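Local atomic coordinates of NIF3-related protein (Bacillus cereus, PDB entry 2GX8), a protein that is of unknown function but belongs to the NIF3 family and carries a pair of zinc ions at a conserved dimetal-binding motif. Residues L71-E76 against I89-P94; E75-E80 against H385-H390. One frame throughout, in Å; residues are numbered along the deposited sequence.

In the fold
Both contacts start from the same piece of chain, the turn after strand 66-70 and the first turns of helix 75-84, and their centres lie about 8 Å apart. Interaction 1 is local: it closes the beta-alpha-beta unit 66-70, 75-84, 88-91 at the end of the sheet where the two zinc ions sit. Interaction 2 joins residues 75-80 to residues 385-390, more than 300 positions later, where the chain leaves the outermost strand 383-386 of the same five-stranded sheet. They touch directly, Val77 CG2 packing 3.4 Å from Asp72 O. The loop 71-74 thus holds the zinc-binding histidines, and the helix that follows it meets the C-terminal segment.

Interaction 1. Residues L71-E76 against I89-P94; sequences LDVTEE and IIAHHP. With ZN (zinc ion), chain M; ZN (zinc ion), chain L.
Two histidine rings share one methyl group, CD1 of Leu71. It lies over a face of the His93 ring, a CH-pi contact 3.8 Å from the centroid, yet meets the His92 ring in plane at its edge, 3.5 Å from CD2. An apolar branched side chain suits this place because it can touch both imidazoles without competing for their nitrogens. At the edge of His93, in its plane, stands Asp72: ND1 donates to OD1 at 2.6 Å, nearly straight (170°), on the syn side but 26° out of the carboxylate plane. His93 CG stands beside its own backbone N (chi1 -62°), which lays the ring alongside Asp72 with ND1 facing OD1.

The backbone adds a bond from His93 N to Leu71 O of 3.0 Å, and a water joins Val73 N to His93 O. Toward strand 88-91, Val73 CG2 presses on Ala91 CB at 3.4 Å, where a small residue fits. Asp72 OD2 turns to Thr391 and to Tyr339 of a second subunit, while His92 ND1 donates to the carbonyl of Ala126. His92 NE2 binds one zinc with Asp131 and Glu360; His93 NE2 binds the other with His357 and the shared Glu360. The carboxylate on His93 ND1 probably makes that ring a stronger zinc donor.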
ATOM      1  N   LEU C  71      12.972 -21.959 -25.385  1.00 52.13           N
ATOM      2  CA  LEU C  71      12.374 -20.653 -25.180  1.00 52.82           C
ATOM      3  C   LEU C  71      11.225 -20.867 -24.159  1.00 55.89           C
ATOM      4  O   LEU C  71      11.242 -20.315 -23.050  1.00 58.34           O
ATOM      5  CB  LEU C  71      11.910 -20.040 -26.508  1.00 51.64           C
ATOM      6  CG  LEU C  71      11.051 -18.765 -26.432  1.00 52.72           C
ATOM      7  CD1 LEU C  71      11.838 -17.636 -25.838  1.00 53.56           C
ATOM      8  CD2 LEU C  71      10.504 -18.345 -27.785  1.00 47.44           C
ATOM      9  N   ASP C  72      10.263 -21.716 -24.516  1.00 55.87           N
ATOM     10  CA  ASP C  72       9.131 -22.059 -23.670  1.00 55.49           C
ATOM     11  C   ASP C  72       9.258 -23.513 -23.254  1.00 56.43           C
ATOM     12  O   ASP C  72       9.580 -24.357 -24.107  1.00 54.58           O
ATOM     13  CB  ASP C  72       7.860 -21.906 -24.493  1.00 54.55           C
ATOM     14  CG  ASP C  72       7.702 -20.509 -25.025  1.00 56.62           C
ATOM     15  OD1 ASP C  72       7.766 -19.603 -24.173  1.00 54.15           O
ATOM     16  OD2 ASP C  72       7.512 -20.301 -26.264  1.00 55.89           O
ATOM     17  N   VAL C  73       9.039 -23.813 -21.966  1.00 56.23           N
ATOM     18  CA  VAL C  73       9.061 -25.200 -21.553  1.00 58.19           C
ATOM     19  C   VAL C  73       7.657 -25.755 -21.618  1.00 58.87           C
ATOM     20  O   VAL C  73       6.921 -25.710 -20.649  1.00 60.75           O
ATOM     21  CB  VAL C  73       9.625 -25.418 -20.139  1.00 59.53           C
ATOM     22  CG1 VAL C  73       9.658 -26.902 -19.820  1.00 58.33           C
ATOM     23  CG2 VAL C  73      11.010 -24.809 -20.007  1.00 56.82           C
ATOM     24  N   THR C  74       7.269 -26.248 -22.782  1.00 59.65           N
ATOM     25  CA  THR C  74       5.945 -26.855 -22.971  1.00 59.29           C
ATOM     26  C   THR C  74       6.153 -28.339 -22.733  1.00 59.34           C
ATOM     27  O   THR C  74       7.290 -28.775 -22.564  1.00 59.38           O
ATOM     28  CB  THR C  74       5.480 -26.676 -24.407  1.00 59.45           C
ATOM     29  OG1 THR C  74       6.415 -27.331 -25.274  1.00 60.95           O
ATOM     30  CG2 THR C  74       5.461 -25.205 -24.767  1.00 61.70           C
ATOM     31  N   GLU C  75       5.086 -29.131 -22.723  1.00 59.75           N
ATOM     32  CA  GLU C  75       5.259 -30.559 -22.493  1.00 60.79           C
ATOM     33  C   GLU C  75       6.040 -31.252 -23.632  1.00 60.43           C
ATOM     34  O   GLU C  75       6.873 -32.124 -23.361  1.00 59.29           O
ATOM     35  CB  GLU C  75       3.939 -31.267 -22.197  1.00 61.00           C
ATOM     36  CG  GLU C  75       4.181 -32.589 -21.481  1.00 64.84           C
ATOM     37  CD  GLU C  75       2.928 -33.228 -20.962  1.00 70.25           C
ATOM     38  OE1 GLU C  75       1.843 -32.647 -21.164  1.00 74.52           O
ATOM     39  OE2 GLU C  75       3.025 -34.312 -20.340  1.00 72.12           O
ATOM     40  N   GLU C  76       5.807 -30.815 -24.878  1.00 60.25           N
ATOM     41  CA  GLU C  76       6.476 -31.388 -26.045  1.00 60.27           C
ATOM     42  C   GLU C  76       7.968 -31.129 -25.973  1.00 59.06           C
ATOM     43  O   GLU C  76       8.754 -31.930 -26.475  1.00 59.36           O
ATOM     44  CB  GLU C  76       5.903 -30.869 -27.371  1.00 60.82           C
ATOM     45  CG  GLU C  76       4.493 -31.346 -27.750  1.00 66.39           C
ATOM     46  CD  GLU C  76       3.355 -30.681 -26.950  1.00 75.20           C
ATOM     47  OE1 GLU C  76       3.571 -29.611 -26.331  1.00 75.67           O
ATOM     48  OE2 GLU C  76       2.223 -31.231 -26.954  1.00 79.84           O
ATOM     49  N   ILE C  89      17.209 -28.379 -18.636  1.00 51.90           N
ATOM     50  CA  ILE C  89      16.712 -27.511 -19.681  1.00 54.05           C
ATOM     51  C   ILE C  89      16.962 -26.037 -19.298  1.00 54.58           C
ATOM     52  O   ILE C  89      16.562 -25.584 -18.202  1.00 55.43           O
ATOM     53  CB  ILE C  89      15.190 -27.705 -19.927  1.00 53.29           C
ATOM     54  CG1 ILE C  89      14.874 -29.170 -20.289  1.00 56.11           C
ATOM     55  CG2 ILE C  89      14.739 -26.776 -20.981  1.00 50.94           C
ATOM     56  CD1 ILE C  89      13.350 -29.495 -20.493  1.00 54.12           C
ATOM     57  N   ILE C  90      17.655 -25.304 -20.165  1.00 53.93           N
ATOM     58  CA  ILE C  90      17.851 -23.889 -19.926  1.00 54.60           C
ATOM     59  C   ILE C  90      16.825 -23.193 -20.773  1.00 55.01           C
ATOM     60  O   ILE C  90      16.881 -23.231 -22.006  1.00 56.24           O
ATOM     61  CB  ILE C  90      19.252 -23.408 -20.288  1.00 55.29           C
ATOM     62  CG1 ILE C  90      20.255 -23.995 -19.331  1.00 53.18           C
ATOM     63  CG2 ILE C  90      19.349 -21.875 -20.170  1.00 55.40           C
ATOM     64  CD1 ILE C  90      21.655 -23.644 -19.684  1.00 57.73           C
ATOM     65  N   ALA C  91      15.877 -22.548 -20.102  1.00 55.56           N
ATOM     66  CA  ALA C  91      14.773 -21.879 -20.775  1.00 54.10           C
ATOM     67  C   ALA C  91      14.792 -20.395 -20.556  1.00 55.57           C
ATOM     68  O   ALA C  91      15.162 -19.945 -19.472  1.00 56.90           O
ATOM     69  CB  ALA C  91      13.469 -22.426 -20.257  1.00 54.50           C
ATOM     70  N   HIS C  92      14.321 -19.649 -21.561  1.00 53.94           N
ATOM     71  CA  HIS C  92      14.294 -18.219 -21.534  1.00 53.62           C
ATOM     72  C   HIS C  92      13.120 -17.694 -20.746  1.00 53.61           C
ATOM     73  O   HIS C  92      13.275 -16.753 -19.961  1.00 50.98           O
ATOM     74  CB  HIS C  92      14.223 -17.691 -22.964  1.00 53.62           C
ATOM     75  CG  HIS C  92      14.266 -16.205 -23.066  1.00 54.21           C
ATOM     76  ND1 HIS C  92      15.207 -15.444 -22.406  1.00 56.43           N
ATOM     77  CD2 HIS C  92      13.537 -15.340 -23.810  1.00 52.39           C
ATOM     78  CE1 HIS C  92      15.023 -14.171 -22.702  1.00 49.57           C
ATOM     79  NE2 HIS C  92      14.024 -14.083 -23.556  1.00 52.42           N
ATOM     80  N   HIS C  93      11.933 -18.264 -20.984  1.00 54.14           N
ATOM     81  CA  HIS C  93      10.757 -17.863 -20.224  1.00 54.11           C
ATOM     82  C   HIS C  93      10.633 -18.831 -19.066  1.00 55.47           C
ATOM     83  O   HIS C  93      10.620 -20.036 -19.278  1.00 56.29           O
ATOM     84  CB  HIS C  93       9.482 -17.926 -21.037  1.00 53.24           C
ATOM     85  CG  HIS C  93       9.473 -17.024 -22.205  1.00 53.92           C
ATOM     86  ND1 HIS C  93       8.883 -17.368 -23.395  1.00 55.32           N
ATOM     87  CD2 HIS C  93       9.992 -15.790 -22.380  1.00 53.91           C
ATOM     88  CE1 HIS C  93       8.990 -16.361 -24.245  1.00 57.72           C
ATOM     89  NE2 HIS C  93       9.682 -15.400 -23.660  1.00 59.41           N
ATOM     90  N   PRO C  94      10.557 -18.299 -17.840  1.00 56.44           N
ATOM     91  CA  PRO C  94      10.444 -19.108 -16.634  1.00 57.49           C
ATOM     92  C   PRO C  94       9.242 -20.052 -16.709  1.00 56.71           C
ATOM     93  O   PRO C  94       8.197 -19.634 -17.118  1.00 56.76           O
ATOM     94  CB  PRO C  94      10.190 -18.063 -15.530  1.00 56.51           C
ATOM     95  CG  PRO C  94      10.658 -16.787 -16.067  1.00 57.64           C
ATOM     96  CD  PRO C  94      10.577 -16.853 -17.552  1.00 57.05           C
TER
HETATM   97 ZN    ZN M 375      12.961 -12.117 -23.633  1.00 60.75          ZN
HETATM   98 ZN    ZN L 374       9.800 -13.150 -23.709  1.00 55.72          ZN
HETATM   99  O   HOH W   1       8.357 -21.618 -19.823  1.00 51.65           O

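Interaction 2. Residues E75-E80 against H385-H390; sequences EEVVDE and HASQLH
Glu80 of helix 75-84 reaches across to the loop at Ser387 and Gln388, just beyond strand 383-386, the edge strand of a five-stranded mixed sheet within this chain. The helix belongs to a beta-alpha-beta crossover, and this contact fastens it to the chain where it leaves that sheet. From CB, which already points at the loop, Glu80 runs out extended: CG stands anti to the backbone N (chi1 -171°) and CD follows in line (chi2 -175°), so the carboxylate is delivered at full length. CD lies 3.7 Å from Ser387 OG, and the two oxygens then divide the work. OE1 accepts the backbone N-H of Gln388 at 3.1 Å, almost straight at 176°, while OE2 accepts the hydroxyl of Ser387 at 2.6 Å. Two bonds, each on the syn lone pair of its own oxygen, should restrict rotation of the carboxylate. Glutamate suits the position by its length, and serine by its short hydroxyl.

Beside this clasp Leu389 points back at the helix. Its CD1 comes nearest to the backbone oxygen Glu76 O, at 3.1 Å, and packs 3.7 Å from Glu76 CB and 4.3 Å from Val77 CG2. Val77, against Leu68 and Ala70 of strand 66-70, carries the packing inward to the sheet, and its CG2 also lies 3.9 Å from Ser387 OG.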
ATOM      1  N   GLU C  75       5.086 -29.131 -22.723  1.00 59.75           N
ATOM      2  CA  GLU C  75       5.259 -30.559 -22.493  1.00 60.79           C
ATOM      3  C   GLU C  75       6.040 -31.252 -23.632  1.00 60.43           C
ATOM      4  O   GLU C  75       6.873 -32.124 -23.361  1.00 59.29           O
ATOM      5  CB  GLU C  75       3.939 -31.267 -22.197  1.00 61.00           C
ATOM      6  CG  GLU C  75       4.181 -32.589 -21.481  1.00 64.84           C
ATOM      7  CD  GLU C  75       2.928 -33.228 -20.962  1.00 70.25           C
ATOM      8  OE1 GLU C  75       1.843 -32.647 -21.164  1.00 74.52           O
ATOM      9  OE2 GLU C  75       3.025 -34.312 -20.340  1.00 72.12           O
ATOM     10  N   GLU C  76       5.807 -30.815 -24.878  1.00 60.25           N
ATOM     11  CA  GLU C  76       6.476 -31.388 -26.045  1.00 60.27           C
ATOM     12  C   GLU C  76       7.968 -31.129 -25.973  1.00 59.06           C
ATOM     13  O   GLU C  76       8.754 -31.930 -26.475  1.00 59.36           O
ATOM     14  CB  GLU C  76       5.903 -30.869 -27.371  1.00 60.82           C
ATOM     15  CG  GLU C  76       4.493 -31.346 -27.750  1.00 66.39           C
ATOM     16  CD  GLU C  76       3.355 -30.681 -26.950  1.00 75.20           C
ATOM     17  OE1 GLU C  76       3.571 -29.611 -26.331  1.00 75.67           O
ATOM     18  OE2 GLU C  76       2.223 -31.231 -26.954  1.00 79.84           O
ATOM     19  N   VAL C  77       8.358 -30.007 -25.367  1.00 57.96           N
ATOM     20  CA  VAL C  77       9.785 -29.672 -25.175  1.00 56.44           C
ATOM     21  C   VAL C  77      10.417 -30.635 -24.145  1.00 56.85           C
ATOM     22  O   VAL C  77      11.568 -31.071 -24.312  1.00 55.83           O
ATOM     23  CB  VAL C  77      10.010 -28.182 -24.763  1.00 55.80           C
ATOM     24  CG1 VAL C  77      11.434 -27.956 -24.248  1.00 54.33           C
ATOM     25  CG2 VAL C  77       9.704 -27.247 -25.910  1.00 54.48           C
ATOM     26  N   VAL C  78       9.650 -30.973 -23.099  1.00 56.37           N
ATOM     27  CA  VAL C  78      10.092 -31.918 -22.075  1.00 55.72           C
ATOM     28  C   VAL C  78      10.222 -33.327 -22.695  1.00 56.89           C
ATOM     29  O   VAL C  78      11.189 -34.039 -22.402  1.00 57.44           O
ATOM     30  CB  VAL C  78       9.186 -31.905 -20.791  1.00 55.96           C
ATOM     31  CG1 VAL C  78       9.770 -32.803 -19.718  1.00 55.37           C
ATOM     32  CG2 VAL C  78       9.075 -30.507 -20.205  1.00 50.92           C
ATOM     33  N   ASP C  79       9.278 -33.716 -23.565  1.00 57.16           N
ATOM     34  CA  ASP C  79       9.365 -35.008 -24.262  1.00 58.22           C
ATOM     35  C   ASP C  79      10.668 -35.056 -25.058  1.00 58.20           C
ATOM     36  O   ASP C  79      11.284 -36.115 -25.176  1.00 58.66           O
ATOM     37  CB  ASP C  79       8.220 -35.248 -25.268  1.00 58.43           C
ATOM     38  CG  ASP C  79       6.864 -35.472 -24.620  1.00 61.15           C
ATOM     39  OD1 ASP C  79       6.775 -35.824 -23.418  1.00 63.21           O
ATOM     40  OD2 ASP C  79       5.864 -35.317 -25.357  1.00 62.54           O
ATOM     41  N   GLU C  80      11.067 -33.908 -25.612  1.00 58.02           N
ATOM     42  CA  GLU C  80      12.277 -33.813 -26.436  1.00 57.76           C
ATOM     43  C   GLU C  80      13.539 -34.024 -25.607  1.00 57.41           C
ATOM     44  O   GLU C  80      14.498 -34.655 -26.051  1.00 56.94           O
ATOM     45  CB  GLU C  80      12.340 -32.459 -27.124  1.00 57.48           C
ATOM     46  CG  GLU C  80      13.436 -32.351 -28.171  1.00 59.29           C
ATOM     47  CD  GLU C  80      13.551 -30.962 -28.761  1.00 60.23           C
ATOM     48  OE1 GLU C  80      13.945 -30.855 -29.946  1.00 61.53           O
ATOM     49  OE2 GLU C  80      13.223 -29.985 -28.046  1.00 60.40           O
ATOM     50  N   HIS C 385      21.949 -28.845 -26.828  1.00 52.13           N
ATOM     51  CA  HIS C 385      21.011 -28.920 -27.941  1.00 51.29           C
ATOM     52  C   HIS C 385      20.099 -27.708 -27.988  1.00 51.66           C
ATOM     53  O   HIS C 385      19.786 -27.119 -26.958  1.00 52.57           O
ATOM     54  CB  HIS C 385      20.144 -30.165 -27.846  1.00 49.81           C
ATOM     55  CG  HIS C 385      20.901 -31.433 -27.615  1.00 51.12           C
ATOM     56  ND1 HIS C 385      21.296 -32.269 -28.641  1.00 49.24           N
ATOM     57  CD2 HIS C 385      21.308 -32.028 -26.467  1.00 51.64           C
ATOM     58  CE1 HIS C 385      21.918 -33.318 -28.134  1.00 49.57           C
ATOM     59  NE2 HIS C 385      21.947 -33.193 -26.819  1.00 51.93           N
ATOM     60  N   ALA C 386      19.683 -27.342 -29.195  1.00 51.75           N
ATOM     61  CA  ALA C 386      18.733 -26.259 -29.401  1.00 52.41           C
ATOM     62  C   ALA C 386      17.409 -26.891 -29.796  1.00 52.92           C
ATOM     63  O   ALA C 386      17.294 -27.450 -30.879  1.00 52.99           O
ATOM     64  CB  ALA C 386      19.203 -25.355 -30.487  1.00 52.30           C
ATOM     65  N   SER C 387      16.423 -26.813 -28.906  1.00 54.24           N
ATOM     66  CA  SER C 387      15.085 -27.354 -29.144  1.00 54.74           C
ATOM     67  C   SER C 387      14.553 -27.013 -30.522  1.00 55.06           C
ATOM     68  O   SER C 387      14.603 -25.858 -30.950  1.00 55.22           O
ATOM     69  CB  SER C 387      14.131 -26.803 -28.116  1.00 54.94           C
ATOM     70  OG  SER C 387      12.851 -27.376 -28.279  1.00 56.21           O
ATOM     71  N   GLN C 388      14.037 -28.021 -31.210  1.00 55.75           N
ATOM     72  CA  GLN C 388      13.575 -27.850 -32.575  1.00 57.33           C
ATOM     73  C   GLN C 388      12.111 -27.456 -32.652  1.00 57.84           C
ATOM     74  O   GLN C 388      11.638 -26.926 -33.675  1.00 58.44           O
ATOM     75  CB  GLN C 388      13.777 -29.150 -33.352  1.00 57.54           C
ATOM     76  CG  GLN C 388      15.200 -29.664 -33.454  1.00 61.49           C
ATOM     77  CD  GLN C 388      16.058 -28.906 -34.454  1.00 65.55           C
ATOM     78  OE1 GLN C 388      16.383 -27.727 -34.270  1.00 66.54           O
ATOM     79  NE2 GLN C 388      16.478 -29.609 -35.500  1.00 68.03           N
ATOM     80  N   LEU C 389      11.398 -27.710 -31.564  1.00 57.06           N
ATOM     81  CA  LEU C 389       9.973 -27.466 -31.515  1.00 57.06           C
ATOM     82  C   LEU C 389       9.578 -26.007 -31.690  1.00 56.56           C
ATOM     83  O   LEU C 389      10.202 -25.101 -31.155  1.00 57.30           O
ATOM     84  CB  LEU C 389       9.387 -28.057 -30.240  1.00 56.17           C
ATOM     85  CG  LEU C 389       9.811 -29.522 -30.164  1.00 58.70           C
ATOM     86  CD1 LEU C 389       9.180 -30.182 -28.979  1.00 57.53           C
ATOM     87  CD2 LEU C 389       9.468 -30.289 -31.455  1.00 59.79           C
ATOM     88  N   HIS C 390       8.535 -25.813 -32.473  1.00 56.30           N
ATOM     89  CA  HIS C 390       7.997 -24.511 -32.751  1.00 56.51           C
ATOM     90  C   HIS C 390       6.956 -24.185 -31.660  1.00 55.35           C
ATOM     91  O   HIS C 390       5.981 -24.923 -31.507  1.00 55.00           O
ATOM     92  CB  HIS C 390       7.350 -24.562 -34.133  1.00 57.10           C
ATOM     93  CG  HIS C 390       6.788 -23.255 -34.582  1.00 61.88           C
ATOM     94  ND1 HIS C 390       7.580 -22.230 -35.060  1.00 66.67           N
ATOM     95  CD2 HIS C 390       5.515 -22.800 -34.626  1.00 68.77           C
ATOM     96  CE1 HIS C 390       6.818 -21.199 -35.377  1.00 69.59           C
ATOM     97  NE2 HIS C 390       5.560 -21.519 -35.127  1.00 71.25           N
TER